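Local coordinates for protein putative nucleotide sugar epimerase/ dehydratase (Bordetella bronchiseptica, PDB 2Q1S) that binds NADH and probably acts on a nucleotide sugar, as an epimerase or dehydratase, in lipopolysaccharide O-antigen biosynthesis, at residues P236-K241 with T298-I303. Numbering follows the deposited sequence.
Sequences PTFIYK and TKINEI
Ile-300 meets helix 234-243 between Phe-238 and Ile-239, and these three buried residues make the whole contact. Its CD1 methyl makes the closest approach. It lies 3.6 Å from Phe-238 CB and 3.9 Å from Ile-239 CG1. Relative to the Phe-238 ring, this methyl sits at the edge, near the ring plane, and not over a face. The other branch of Ile-300 rests on backbone: CG2 is 3.9 Å from Phe-238 O and 3.9 Å from Ile-239 CA. With CG1 anti to its own carbonyl carbon (chi1 -68°), Ile-300 sets both branches against the facing helix. The side chains of Ile-239 and Ile-300 cross at about a right angle. The helices come close here, with the CA atoms of Ile-239 and Ile-300 6.3 Å apart. The side chains meet through carbon atoms alone. The far side of helix 293-304 is more open: Lys-299 and Ile-303 are partly exposed, and Glu-302 is exposed to solvent. The Phe-238 ring leads away from residues 298-303 but stays on the same helix, packing on Ile-293, Leu-296 and Ala-297. It also lies near Pro-249, a UDP-binding residue, although no UDP is bound to this chain. Helix 293-304, which follows strand 291-292, thus packs on helix 234-243, and helix 343-356 touches both through Ile-239 on Thr-350 and Ile-303 on Ile-351.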
loop_
_atom_site.group_PDB
_atom_site.type_symbol
_atom_site.label_atom_id
_atom_site.label_comp_id
_atom_site.label_asym_id
_atom_site.label_seq_id
_atom_site.Cartn_x
_atom_site.Cartn_y
_atom_site.Cartn_z
ATOM N N PRO A 236 14.758 19.160 -17.499
ATOM C CA PRO A 236 14.624 18.997 -18.946
ATOM C C PRO A 236 13.671 20.015 -19.610
ATOM O O PRO A 236 13.866 20.378 -20.782
ATOM C CB PRO A 236 14.145 17.552 -19.104
ATOM C CG PRO A 236 13.455 17.252 -17.809
ATOM C CD PRO A 236 14.319 17.949 -16.791
ATOM N N THR A 237 12.682 20.481 -18.841
ATOM C CA THR A 237 11.796 21.540 -19.338
ATOM C C THR A 237 12.576 22.816 -19.582
ATOM O O THR A 237 12.485 23.399 -20.668
ATOM C CB THR A 237 10.634 21.797 -18.371
ATOM O OG1 THR A 237 9.784 20.657 -18.374
ATOM C CG2 THR A 237 9.798 22.981 -18.828
ATOM N N PHE A 238 13.340 23.238 -18.575
ATOM C CA PHE A 238 14.142 24.460 -18.688
ATOM C C PHE A 238 15.203 24.366 -19.777
ATOM O O PHE A 238 15.409 25.331 -20.511
ATOM C CB PHE A 238 14.813 24.807 -17.360
ATOM C CG PHE A 238 13.906 25.454 -16.352
ATOM C CD1 PHE A 238 12.539 25.624 -16.593
ATOM C CD2 PHE A 238 14.443 25.923 -15.162
ATOM C CE1 PHE A 238 11.722 26.231 -15.643
ATOM C CE2 PHE A 238 13.634 26.517 -14.196
ATOM C CZ PHE A 238 12.267 26.679 -14.438
ATOM N N ILE A 239 15.871 23.220 -19.879
ATOM C CA ILE A 239 16.915 23.021 -20.901
ATOM C C ILE A 239 16.309 23.118 -22.297
ATOM O O ILE A 239 16.841 23.805 -23.195
ATOM C CB ILE A 239 17.683 21.693 -20.698
ATOM C CG1 ILE A 239 18.555 21.802 -19.443
ATOM C CG2 ILE A 239 18.545 21.359 -21.918
ATOM C CD1 ILE A 239 19.234 20.493 -19.029
ATOM N N TYR A 240 15.181 22.443 -22.470
ATOM C CA TYR A 240 14.508 22.492 -23.766
ATOM C C TYR A 240 14.150 23.936 -24.146
ATOM O O TYR A 240 14.511 24.402 -25.244
ATOM C CB TYR A 240 13.254 21.599 -23.783
ATOM C CG TYR A 240 12.497 21.693 -25.087
ATOM C CD1 TYR A 240 12.927 21.000 -26.224
ATOM C CD2 TYR A 240 11.376 22.524 -25.202
ATOM C CE1 TYR A 240 12.248 21.125 -27.442
ATOM C CE2 TYR A 240 10.678 22.628 -26.390
ATOM C CZ TYR A 240 11.123 21.940 -27.511
ATOM O OH TYR A 240 10.432 22.066 -28.697
ATOM N N LYS A 241 13.470 24.644 -23.236
ATOM C CA LYS A 241 12.982 26.004 -23.515
ATOM C C LYS A 241 14.147 26.978 -23.723
ATOM O O LYS A 241 14.078 27.869 -24.586
ATOM C CB LYS A 241 12.035 26.488 -22.411
ATOM C CG LYS A 241 10.667 25.807 -22.456
ATOM C CD LYS A 241 9.769 26.162 -21.286
ATOM C CE LYS A 241 8.300 25.943 -21.696
ATOM N NZ LYS A 241 7.364 25.985 -20.541
ATOM N N THR A 298 19.197 30.214 -13.949
ATOM C CA THR A 298 20.308 31.114 -14.237
ATOM C C THR A 298 21.429 30.358 -14.961
ATOM O O THR A 298 21.880 30.788 -16.026
ATOM C CB THR A 298 20.817 31.807 -12.942
ATOM O OG1 THR A 298 19.813 32.730 -12.484
ATOM C CG2 THR A 298 22.112 32.540 -13.216
ATOM N N LYS A 299 21.814 29.207 -14.391
ATOM C CA LYS A 299 22.889 28.347 -14.912
ATOM C C LYS A 299 22.576 27.808 -16.310
ATOM O O LYS A 299 23.411 27.858 -17.204
ATOM C CB LYS A 299 23.134 27.173 -13.962
ATOM C CG LYS A 299 23.889 27.541 -12.686
ATOM C CD LYS A 299 23.557 26.561 -11.567
ATOM C CE LYS A 299 24.577 26.579 -10.436
ATOM N NZ LYS A 299 24.818 27.883 -9.789
ATOM N N ILE A 300 21.369 27.283 -16.485
ATOM C CA ILE A 300 20.928 26.790 -17.782
ATOM C C ILE A 300 20.943 27.902 -18.845
ATOM O O ILE A 300 21.411 27.697 -19.974
ATOM C CB ILE A 300 19.529 26.129 -17.674
ATOM C CG1 ILE A 300 19.616 24.836 -16.866
ATOM C CG2 ILE A 300 18.961 25.833 -19.076
ATOM C CD1 ILE A 300 18.252 24.267 -16.468
ATOM N N ASN A 301 20.445 29.082 -18.487
ATOM C CA ASN A 301 20.489 30.216 -19.407
ATOM C C ASN A 301 21.931 30.566 -19.784
ATOM O O ASN A 301 22.250 30.736 -20.964
ATOM C CB ASN A 301 19.734 31.418 -18.826
ATOM C CG ASN A 301 18.209 31.307 -18.996
ATOM O OD1 ASN A 301 17.698 30.458 -19.740
ATOM N ND2 ASN A 301 17.482 32.183 -18.313
ATOM N N GLU A 302 22.819 30.612 -18.788
ATOM C CA GLU A 302 24.207 30.998 -19.045
ATOM C C GLU A 302 24.941 29.966 -19.926
ATOM O O GLU A 302 25.699 30.349 -20.815
ATOM C CB GLU A 302 24.945 31.316 -17.734
ATOM C CG GLU A 302 25.770 30.172 -17.131
ATOM C CD GLU A 302 27.208 30.148 -17.657
ATOM O OE1 GLU A 302 27.665 31.163 -18.220
ATOM O OE2 GLU A 302 27.873 29.098 -17.505
ATOM N N ILE A 303 24.685 28.676 -19.702
ATOM C CA ILE A 303 25.309 27.608 -20.495
ATOM C C ILE A 303 24.756 27.564 -21.932
ATOM O O ILE A 303 25.509 27.311 -22.897
ATOM C CB ILE A 303 25.144 26.204 -19.825
ATOM C CG1 ILE A 303 25.790 26.153 -18.431
ATOM C CG2 ILE A 303 25.744 25.098 -20.699
ATOM C CD1 ILE A 303 25.378 24.940 -17.567
#